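Local coordinates for hypothetical methylmalonyl-CoA decarboxylase alpha subunit (PDB 1X0U), which is a putative carboxyl transferase subunit of the ClpP/crotonase superfamily, present as six copies in the assembly, at residues 97-101 / 133-137; 249-253 / 318-322; 423-427 / 504-508. All coordinates share one frame; numbering follows the deposited sequence.

Interaction 1. Residues 97-101 / 133-137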
ATOM      1  N   ALA A  97     -19.000  11.037 -31.021  1.00 10.87           N
ATOM      2  CA  ALA A  97     -19.169  11.998 -32.097  1.00 10.08           C
ATOM      3  C   ALA A  97     -20.623  12.415 -32.054  1.00  9.81           C
ATOM      4  O   ALA A  97     -21.513  11.601 -32.298  1.00  7.34           O
ATOM      5  CB  ALA A  97     -18.838  11.350 -33.436  1.00  6.09           C
ATOM      6  N   GLN A  98     -20.859  13.671 -31.701  1.00 10.42           N
ATOM      7  CA  GLN A  98     -22.211  14.181 -31.628  1.00 11.52           C
ATOM      8  C   GLN A  98     -22.728  14.408 -33.045  1.00 14.29           C
ATOM      9  O   GLN A  98     -21.989  14.846 -33.928  1.00 13.53           O
ATOM     10  CB  GLN A  98     -22.233  15.477 -30.816  1.00 12.07           C
ATOM     11  CG  GLN A  98     -21.829  15.275 -29.357  1.00 10.52           C
ATOM     12  CD  GLN A  98     -21.763  16.572 -28.575  1.00 11.54           C
ATOM     13  OE1 GLN A  98     -21.070  17.516 -28.967  1.00 11.44           O
ATOM     14  NE2 GLN A  98     -22.477  16.625 -27.456  1.00 11.68           N
ATOM     15  N   ASP A  99     -23.993  14.073 -33.264  1.00 15.23           N
ATOM     16  CA  ASP A  99     -24.611  14.232 -34.574  1.00 16.83           C
ATOM     17  C   ASP A  99     -25.483  15.477 -34.554  1.00 17.16           C
ATOM     18  O   ASP A  99     -26.575  15.465 -33.982  1.00 16.47           O
ATOM     19  CB  ASP A  99     -25.467  13.017 -34.899  1.00 16.69           C
ATOM     20  CG  ASP A  99     -25.901  12.989 -36.339  1.00 17.29           C
ATOM     21  OD1 ASP A  99     -25.970  14.075 -36.953  1.00 17.80           O
ATOM     22  OD2 ASP A  99     -26.180  11.887 -36.848  1.00 16.04           O
ATOM     23  N   PHE A 100     -24.999  16.546 -35.183  1.00 16.29           N
ATOM     24  CA  PHE A 100     -25.723  17.812 -35.218  1.00 15.57           C
ATOM     25  C   PHE A 100     -27.103  17.708 -35.872  1.00 16.25           C
ATOM     26  O   PHE A 100     -27.967  18.550 -35.628  1.00 15.01           O
ATOM     27  CB  PHE A 100     -24.897  18.885 -35.948  1.00 14.63           C
ATOM     28  CG  PHE A 100     -25.507  20.263 -35.885  1.00 13.70           C
ATOM     29  CD1 PHE A 100     -25.402  21.037 -34.730  1.00 12.59           C
ATOM     30  CD2 PHE A 100     -26.251  20.758 -36.953  1.00 13.56           C
ATOM     31  CE1 PHE A 100     -26.032  22.281 -34.635  1.00 12.88           C
ATOM     32  CE2 PHE A 100     -26.887  22.003 -36.869  1.00 13.81           C
ATOM     33  CZ  PHE A 100     -26.778  22.767 -35.707  1.00 11.62           C
ATOM     34  N   THR A 101     -27.312  16.680 -36.689  1.00 16.50           N
ATOM     35  CA  THR A 101     -28.594  16.514 -37.373  1.00 19.29           C
ATOM     36  C   THR A 101     -29.684  15.987 -36.451  1.00 19.81           C
ATOM     37  O   THR A 101     -30.855  15.952 -36.823  1.00 20.76           O
ATOM     38  CB  THR A 101     -28.491  15.553 -38.577  1.00 19.48           C
ATOM     39  OG1 THR A 101     -28.362  14.206 -38.110  1.00 20.10           O
ATOM     40  CG2 THR A 101     -27.288  15.913 -39.445  1.00 20.99           C
ATOM     41  N   ASN A 133     -16.910  17.025 -30.859  1.00 11.43           N
ATOM     42  CA  ASN A 133     -18.060  17.864 -30.539  1.00 11.36           C
ATOM     43  C   ASN A 133     -18.741  18.539 -31.727  1.00 11.85           C
ATOM     44  O   ASN A 133     -18.086  18.967 -32.669  1.00 13.83           O
ATOM     45  CB  ASN A 133     -17.637  18.922 -29.519  1.00 12.69           C
ATOM     46  CG  ASN A 133     -17.458  18.346 -28.124  1.00 15.97           C
ATOM     47  OD1 ASN A 133     -16.705  17.380 -27.919  1.00 16.03           O
ATOM     48  ND2 ASN A 133     -18.154  18.934 -27.154  1.00 11.93           N
ATOM     49  N   ASP A 134     -20.067  18.630 -31.657  1.00 13.13           N
ATOM     50  CA  ASP A 134     -20.890  19.262 -32.689  1.00 14.22           C
ATOM     51  C   ASP A 134     -22.278  19.362 -32.066  1.00 15.48           C
ATOM     52  O   ASP A 134     -23.233  18.715 -32.508  1.00 15.30           O
ATOM     53  CB  ASP A 134     -20.945  18.402 -33.955  1.00 10.77           C
ATOM     54  CG  ASP A 134     -21.338  19.203 -35.186  1.00 13.53           C
ATOM     55  OD1 ASP A 134     -21.798  20.361 -35.021  1.00 10.35           O
ATOM     56  OD2 ASP A 134     -21.190  18.675 -36.317  1.00 10.11           O
ATOM     57  N   SER A 135     -22.368  20.172 -31.019  1.00 16.84           N
ATOM     58  CA  SER A 135     -23.603  20.349 -30.276  1.00 17.54           C
ATOM     59  C   SER A 135     -23.918  21.808 -30.027  1.00 18.39           C
ATOM     60  O   SER A 135     -23.041  22.573 -29.651  1.00 18.31           O
ATOM     61  CB  SER A 135     -23.492  19.627 -28.928  1.00 17.11           C
ATOM     62  OG  SER A 135     -24.621  19.877 -28.101  1.00 20.43           O
ATOM     63  N   GLY A 136     -25.180  22.186 -30.225  1.00 17.70           N
ATOM     64  CA  GLY A 136     -25.577  23.559 -29.983  1.00 18.62           C
ATOM     65  C   GLY A 136     -25.620  23.825 -28.489  1.00 19.70           C
ATOM     66  O   GLY A 136     -25.540  24.972 -28.046  1.00 21.96           O
ATOM     67  N   GLY A 137     -25.742  22.759 -27.702  1.00 19.48           N
ATOM     68  CA  GLY A 137     -25.780  22.926 -26.260  1.00 18.45           C
ATOM     69  C   GLY A 137     -26.745  22.000 -25.550  1.00 18.31           C
ATOM     70  O   GLY A 137     -27.047  20.910 -26.033  1.00 18.86           O
TER
HETATM   71  O   HOH W   1     -22.354  16.217 -36.207  1.00 22.05           O
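Gln98 and Phe100 of 97-101 reach across to the loop 133-137, one with its amide, the other with its ring. The Gln98 chain leaves with CG anti to the carbonyl carbon and runs on extended, which brings its amide alongside the backbone of 133-137. There Asp134 N donates to Gln98 OE1 at 3.1 Å, a nearly straight bond (167° at the hydrogen) whose donor lies a little out of the carbonyl plane. The amide is packed as well as bonded: Gln98 OE1 lies 3.2 Å from Ser135 CB, and its other end, NE2, is hydrogen-bonded to His111, so both ends have partners that fix its rotation. Phe100 meets the side chain of the same residue, Asp134. With CG anti to the backbone N (chi1 -173°), its ring extends past the carboxylate; the two side chains cross at about a right angle, and the ring and carboxylate planes are 20° apart. Phe100 CB comes to 3.6 Å from Asp134 OD1, and Asp134 O sits at the ring edge, in its plane. A bridging water donates to Gln98 O and to Asp134 OD2, the latter at 2.7 Å, and accepts from Phe100 N. The Asp134 carboxylate also forms salt bridges, OD1 to Lys39 and OD2 to Arg45; Lys39 also makes a cation-pi contact with the Phe100 ring. Asp99 OD1 accepts from Thr101 N in an Asx turn, and Ser135 OG from Gly137 N in an ST turn, while Ser135 OG is also hydrogen-bonded to Gly105 O. The contact lies at the C-terminal ends of parallel strands 91-98 and 129-133, which with helix 109-125 form a beta-alpha-beta crossover unit; helices 28-35 and 42-49 pack against 97-101, and Pro173 of strand 173-175 touches both Phe100 and Asp134.

Interaction 2. Residues 249-253 / 318-322; sequences LLSYL and GFARI
Phe319, near the start of 318-322, lays its CB over one face of the Tyr252 ring, 3.9 Å from the ring centroid and 15° off the normal: a CH-pi contact. Its own ring lies nearly parallel to that of Tyr252 (planes at 21°), but the two side chains run antiparallel and the rings are displaced, with centroids 5.9 Å apart and little overlap. Held with CG anti to the carbonyl carbon (chi1 -61°), the Phe319 ring instead reaches two leucines of 249-253. Leu249 CD1 touches Phe319 CE1 at 3.7 Å, and Leu253 CD2 meets Phe319 CZ at 4.0 Å. Phe352 and Phe355 of helix 343-358 join this apolar cluster. The contact thus packs the C-terminal end of helix 239-252, which follows the last strand of the first mixed sheet, onto strand 315-322 near one edge of the second, so that it bridges the two crotonase-like halves of the carboxyl transferase chain. At Ala320 it is the backbone that takes part: its CA lies 3.9 Å from Tyr252 CE1. Arg321, extended from CG to NE, swings its end back toward the helix and brings NH2 to 2.9 Å from Ser251 O, at an angle too poor for a hydrogen bond. A water makes the link instead, accepting from Arg321 NH2 and donating to Ser251 OG at 2.7 Å; it also rests over the centre of the Tyr252 ring, on the face opposite Phe319 CB. Ser251 OG is bonded in addition to Arg248 O, one turn back in its helix, while Arg321 NH1 is bonded to the carbonyl oxygens of Pro262 and Gly324.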
ATOM      1  N   LEU A 249      -1.242  13.833 -32.544  1.00 15.08           N
ATOM      2  CA  LEU A 249      -1.143  14.140 -31.127  1.00 14.86           C
ATOM      3  C   LEU A 249      -1.087  12.832 -30.347  1.00 15.74           C
ATOM      4  O   LEU A 249      -0.212  12.635 -29.511  1.00 17.85           O
ATOM      5  CB  LEU A 249      -2.352  14.965 -30.679  1.00 13.89           C
ATOM      6  CG  LEU A 249      -2.372  15.368 -29.205  1.00 15.28           C
ATOM      7  CD1 LEU A 249      -1.069  16.113 -28.874  1.00 14.40           C
ATOM      8  CD2 LEU A 249      -3.599  16.247 -28.922  1.00 12.74           C
ATOM      9  N   LEU A 250      -2.021  11.928 -30.627  1.00 17.21           N
ATOM     10  CA  LEU A 250      -2.055  10.639 -29.936  1.00 16.40           C
ATOM     11  C   LEU A 250      -0.741   9.875 -30.079  1.00 15.86           C
ATOM     12  O   LEU A 250      -0.309   9.196 -29.138  1.00 15.04           O
ATOM     13  CB  LEU A 250      -3.196   9.771 -30.470  1.00 14.03           C
ATOM     14  CG  LEU A 250      -4.622  10.121 -30.043  1.00 15.98           C
ATOM     15  CD1 LEU A 250      -5.601   9.337 -30.909  1.00 13.76           C
ATOM     16  CD2 LEU A 250      -4.825   9.800 -28.559  1.00 14.93           C
ATOM     17  N   SER A 251      -0.112   9.981 -31.249  1.00 13.85           N
ATOM     18  CA  SER A 251       1.150   9.282 -31.490  1.00 13.36           C
ATOM     19  C   SER A 251       2.225   9.685 -30.487  1.00 13.01           C
ATOM     20  O   SER A 251       3.157   8.931 -30.254  1.00 14.05           O
ATOM     21  CB  SER A 251       1.661   9.538 -32.918  1.00 13.09           C
ATOM     22  OG  SER A 251       2.114  10.876 -33.091  1.00 14.57           O
ATOM     23  N   TYR A 252       2.096  10.865 -29.887  1.00 13.17           N
ATOM     24  CA  TYR A 252       3.091  11.322 -28.916  1.00 14.67           C
ATOM     25  C   TYR A 252       2.744  10.939 -27.473  1.00 15.44           C
ATOM     26  O   TYR A 252       3.591  11.030 -26.572  1.00 14.90           O
ATOM     27  CB  TYR A 252       3.243  12.849 -28.977  1.00 15.37           C
ATOM     28  CG  TYR A 252       4.000  13.380 -30.179  1.00 16.83           C
ATOM     29  CD1 TYR A 252       5.379  13.188 -30.306  1.00 17.42           C
ATOM     30  CD2 TYR A 252       3.340  14.087 -31.179  1.00 16.46           C
ATOM     31  CE1 TYR A 252       6.077  13.689 -31.396  1.00 18.14           C
ATOM     32  CE2 TYR A 252       4.029  14.590 -32.277  1.00 18.49           C
ATOM     33  CZ  TYR A 252       5.390  14.388 -32.380  1.00 18.32           C
ATOM     34  OH  TYR A 252       6.050  14.871 -33.476  1.00 21.46           O
ATOM     35  N   LEU A 253       1.510  10.503 -27.253  1.00 13.93           N
ATOM     36  CA  LEU A 253       1.070  10.178 -25.900  1.00 13.17           C
ATOM     37  C   LEU A 253       0.914   8.697 -25.572  1.00 12.26           C
ATOM     38  O   LEU A 253       0.707   7.866 -26.458  1.00 11.31           O
ATOM     39  CB  LEU A 253      -0.263  10.898 -25.625  1.00 12.72           C
ATOM     40  CG  LEU A 253      -0.353  12.329 -26.176  1.00 14.22           C
ATOM     41  CD1 LEU A 253      -1.728  12.918 -25.906  1.00 14.70           C
ATOM     42  CD2 LEU A 253       0.722  13.186 -25.534  1.00 16.36           C
ATOM     43  N   GLY A 318       5.804  22.320 -26.918  1.00 10.92           N
ATOM     44  CA  GLY A 318       5.335  21.335 -27.859  1.00 10.70           C
ATOM     45  C   GLY A 318       6.007  19.998 -27.669  1.00 11.26           C
ATOM     46  O   GLY A 318       6.848  19.825 -26.771  1.00  9.84           O
ATOM     47  N   PHE A 319       5.629  19.058 -28.530  1.00  9.79           N
ATOM     48  CA  PHE A 319       6.155  17.707 -28.495  1.00 12.01           C
ATOM     49  C   PHE A 319       7.119  17.459 -29.645  1.00 12.68           C
ATOM     50  O   PHE A 319       7.051  18.104 -30.694  1.00 11.21           O
ATOM     51  CB  PHE A 319       5.012  16.685 -28.588  1.00 13.28           C
ATOM     52  CG  PHE A 319       4.010  16.773 -27.460  1.00 13.90           C
ATOM     53  CD1 PHE A 319       2.693  17.151 -27.711  1.00 13.83           C
ATOM     54  CD2 PHE A 319       4.380  16.463 -26.154  1.00 12.22           C
ATOM     55  CE1 PHE A 319       1.757  17.219 -26.673  1.00 14.09           C
ATOM     56  CE2 PHE A 319       3.453  16.529 -25.116  1.00 14.31           C
ATOM     57  CZ  PHE A 319       2.134  16.909 -25.378  1.00 13.54           C
ATOM     58  N   ALA A 320       8.010  16.501 -29.434  1.00 11.69           N
ATOM     59  CA  ALA A 320       8.992  16.132 -30.434  1.00 11.94           C
ATOM     60  C   ALA A 320       9.622  14.846 -29.962  1.00 11.20           C
ATOM     61  O   ALA A 320       9.324  14.359 -28.876  1.00 12.90           O
ATOM     62  CB  ALA A 320      10.064  17.215 -30.552  1.00  9.85           C
ATOM     63  N   ARG A 321      10.492  14.287 -30.781  1.00 11.64           N
ATOM     64  CA  ARG A 321      11.183  13.087 -30.382  1.00 13.39           C
ATOM     65  C   ARG A 321      12.664  13.365 -30.426  1.00 14.25           C
ATOM     66  O   ARG A 321      13.135  14.125 -31.273  1.00 13.70           O
ATOM     67  CB  ARG A 321      10.844  11.925 -31.317  1.00 12.82           C
ATOM     68  CG  ARG A 321       9.503  11.292 -31.016  1.00 15.26           C
ATOM     69  CD  ARG A 321       9.053  10.373 -32.125  1.00 16.51           C
ATOM     70  NE  ARG A 321       7.664   9.975 -31.926  1.00 16.16           N
ATOM     71  CZ  ARG A 321       7.252   9.188 -30.942  1.00 15.70           C
ATOM     72  NH1 ARG A 321       8.131   8.710 -30.076  1.00 16.67           N
ATOM     73  NH2 ARG A 321       5.958   8.896 -30.812  1.00 14.30           N
ATOM     74  N   ILE A 322      13.390  12.767 -29.490  1.00 15.61           N
ATOM     75  CA  ILE A 322      14.836  12.898 -29.445  1.00 17.57           C
ATOM     76  C   ILE A 322      15.387  11.488 -29.405  1.00 18.69           C
ATOM     77  O   ILE A 322      15.310  10.806 -28.377  1.00 19.82           O
ATOM     78  CB  ILE A 322      15.304  13.691 -28.222  1.00 17.22           C
ATOM     79  CG1 ILE A 322      14.969  15.174 -28.430  1.00 18.16           C
ATOM     80  CG2 ILE A 322      16.803  13.493 -28.026  1.00 18.39           C
ATOM     81  CD1 ILE A 322      15.443  16.084 -27.331  1.00 17.41           C
TER
HETATM   82  O   HOH W   2       4.829  10.956 -32.690  1.00 34.93           O

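Interaction 3. Residues 423-427 / 504-508; sequences GADLV and MLKTK
Asp425 and Lys508 approach from opposite directions and meet in a salt bridge. Lys508 NZ donates to Asp425 OD2 at 2.8 Å, using the syn lone pair, and more weakly to Asp425 OD1 at 3.0 Å, so one ammonium group straddles both oxygens. The lysine spans the gap because its chain is extended throughout, with CG anti to the backbone N (chi1 178°). Both ends have further partners: Asp425 OD2 also accepts from Lys401 N, and Lys508 NZ donates to Val399 O. The type I turn from Leu505 to Lys508, closed by Lys508 N to Leu505 O, brings the lysine round in the end region of the helix that carries Met504. Leu505 CD1 packs 3.9 Å from Asp425 CB and 4.1 Å from Leu426 CD1, while the bent Met504 chain brings CE tip to tip with Leu426 CD1. This packs that helix end against the start of strand 426-429 in the second crotonase-like sheet, beside strand 401-406, whose Ile402 touches Leu426 and Leu505. A second subunit packs here too, its Leu121 against Leu505 and its Trp85 against Met504. With both partners also held by backbone groups, the buried ion pair probably favours an ionised aspartate.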
ATOM      1  N   GLY A 423      14.070  21.488  -8.896  1.00 11.86           N
ATOM      2  CA  GLY A 423      13.840  20.131  -9.360  1.00 10.19           C
ATOM      3  C   GLY A 423      14.507  19.702 -10.667  1.00 11.16           C
ATOM      4  O   GLY A 423      14.356  18.556 -11.082  1.00 10.31           O
ATOM      5  N   ALA A 424      15.239  20.591 -11.329  1.00  9.98           N
ATOM      6  CA  ALA A 424      15.914  20.215 -12.580  1.00  9.97           C
ATOM      7  C   ALA A 424      16.955  19.143 -12.272  1.00 10.70           C
ATOM      8  O   ALA A 424      17.785  19.333 -11.396  1.00 11.92           O
ATOM      9  CB  ALA A 424      16.596  21.435 -13.198  1.00 10.21           C
ATOM     10  N   ASP A 425      16.909  18.021 -12.988  1.00 11.22           N
ATOM     11  CA  ASP A 425      17.852  16.923 -12.780  1.00 11.67           C
ATOM     12  C   ASP A 425      19.244  17.256 -13.297  1.00 13.22           C
ATOM     13  O   ASP A 425      20.245  16.934 -12.652  1.00 12.97           O
ATOM     14  CB  ASP A 425      17.348  15.655 -13.474  1.00 12.24           C
ATOM     15  CG  ASP A 425      16.004  15.192 -12.936  1.00 13.11           C
ATOM     16  OD1 ASP A 425      15.951  14.723 -11.779  1.00  9.05           O
ATOM     17  OD2 ASP A 425      14.997  15.305 -13.671  1.00 14.72           O
ATOM     18  N   LEU A 426      19.294  17.880 -14.473  1.00 12.35           N
ATOM     19  CA  LEU A 426      20.549  18.281 -15.099  1.00 11.35           C
ATOM     20  C   LEU A 426      20.365  19.685 -15.699  1.00 13.90           C
ATOM     21  O   LEU A 426      19.305  20.001 -16.258  1.00 12.85           O
ATOM     22  CB  LEU A 426      20.942  17.281 -16.198  1.00  9.59           C
ATOM     23  CG  LEU A 426      21.223  15.814 -15.830  1.00  9.63           C
ATOM     24  CD1 LEU A 426      21.207  14.962 -17.089  1.00  5.73           C
ATOM     25  CD2 LEU A 426      22.568  15.691 -15.112  1.00  7.21           C
ATOM     26  N   VAL A 427      21.393  20.521 -15.561  1.00 11.69           N
ATOM     27  CA  VAL A 427      21.379  21.882 -16.080  1.00 12.32           C
ATOM     28  C   VAL A 427      22.657  22.130 -16.883  1.00 14.66           C
ATOM     29  O   VAL A 427      23.762  21.982 -16.363  1.00 14.20           O
ATOM     30  CB  VAL A 427      21.313  22.924 -14.934  1.00 11.88           C
ATOM     31  CG1 VAL A 427      21.533  24.340 -15.487  1.00  8.18           C
ATOM     32  CG2 VAL A 427      19.962  22.846 -14.229  1.00 12.08           C
ATOM     33  N   MET A 504      19.762   8.187 -19.284  1.00 17.44           N
ATOM     34  CA  MET A 504      20.072   7.935 -17.886  1.00 16.17           C
ATOM     35  C   MET A 504      18.845   8.168 -16.999  1.00 16.59           C
ATOM     36  O   MET A 504      18.597   7.423 -16.060  1.00 15.78           O
ATOM     37  CB  MET A 504      21.237   8.846 -17.466  1.00 14.09           C
ATOM     38  CG  MET A 504      21.678   8.757 -16.004  1.00 11.76           C
ATOM     39  SD  MET A 504      20.637   9.698 -14.859  1.00 14.15           S
ATOM     40  CE  MET A 504      21.186  11.378 -15.176  1.00  7.10           C
ATOM     41  N   LEU A 505      18.063   9.189 -17.326  1.00 17.82           N
ATOM     42  CA  LEU A 505      16.882   9.541 -16.551  1.00 18.28           C
ATOM     43  C   LEU A 505      15.583   8.768 -16.809  1.00 19.86           C
ATOM     44  O   LEU A 505      14.622   8.929 -16.057  1.00 19.61           O
ATOM     45  CB  LEU A 505      16.608  11.029 -16.728  1.00 16.42           C
ATOM     46  CG  LEU A 505      17.723  11.932 -16.204  1.00 16.79           C
ATOM     47  CD1 LEU A 505      17.460  13.378 -16.593  1.00 13.48           C
ATOM     48  CD2 LEU A 505      17.821  11.774 -14.691  1.00 18.00           C
ATOM     49  N   LYS A 506      15.548   7.932 -17.844  1.00 20.43           N
ATOM     50  CA  LYS A 506      14.324   7.201 -18.177  1.00 22.56           C
ATOM     51  C   LYS A 506      13.737   6.400 -17.028  1.00 21.79           C
ATOM     52  O   LYS A 506      12.517   6.296 -16.904  1.00 22.77           O
ATOM     53  CB  LYS A 506      14.548   6.279 -19.386  1.00 25.59           C
ATOM     54  CG  LYS A 506      15.660   5.254 -19.211  1.00 30.87           C
ATOM     55  CD  LYS A 506      15.878   4.435 -20.491  1.00 33.55           C
ATOM     56  CE  LYS A 506      17.150   3.589 -20.404  1.00 35.18           C
ATOM     57  NZ  LYS A 506      17.310   2.666 -21.570  1.00 36.77           N
ATOM     58  N   THR A 507      14.597   5.838 -16.187  1.00 20.44           N
ATOM     59  CA  THR A 507      14.126   5.044 -15.054  1.00 19.91           C
ATOM     60  C   THR A 507      14.033   5.850 -13.762  1.00 19.95           C
ATOM     61  O   THR A 507      14.021   5.284 -12.678  1.00 20.08           O
ATOM     62  CB  THR A 507      15.037   3.832 -14.812  1.00 17.69           C
ATOM     63  OG1 THR A 507      16.402   4.229 -14.964  1.00 17.25           O
ATOM     64  CG2 THR A 507      14.727   2.732 -15.810  1.00 17.37           C
ATOM     65  N   LYS A 508      13.959   7.173 -13.894  1.00 20.34           N
ATOM     66  CA  LYS A 508      13.865   8.075 -12.751  1.00 21.07           C
ATOM     67  C   LYS A 508      12.601   7.866 -11.917  1.00 23.36           C
ATOM     68  O   LYS A 508      11.502   7.768 -12.459  1.00 22.26           O
ATOM     69  CB  LYS A 508      13.890   9.528 -13.228  1.00 17.62           C
ATOM     70  CG  LYS A 508      13.747  10.554 -12.105  1.00 12.07           C
ATOM     71  CD  LYS A 508      13.473  11.957 -12.648  1.00 10.88           C
ATOM     72  CE  LYS A 508      13.324  12.957 -11.517  1.00  9.87           C
ATOM     73  NZ  LYS A 508      13.015  14.307 -12.015  1.00 10.49           N
TER

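Overall arrangement
From the N terminus, interaction 1 comes first: it closes a 31-residue excursion through helix 109-125 between adjacent strands 91-98 and 129-133 of the first sheet. Interaction 2 then closes 64 residues, joining helix 239-252 to strand 315-322 of the second sheet. Interaction 3 closes the next long loop, 76 residues from strand 426-429 to the C-terminal part of helix 494-505. The three run in series, neither nested nor crossed. Interactions 2 and 3 reach the same sheet, their centres 19 Å apart, whereas interactions 1 and 3 lie on opposite sides of the chain's centre, with 44 Å between their centres. Of the three, interaction 3 alone touches another subunit.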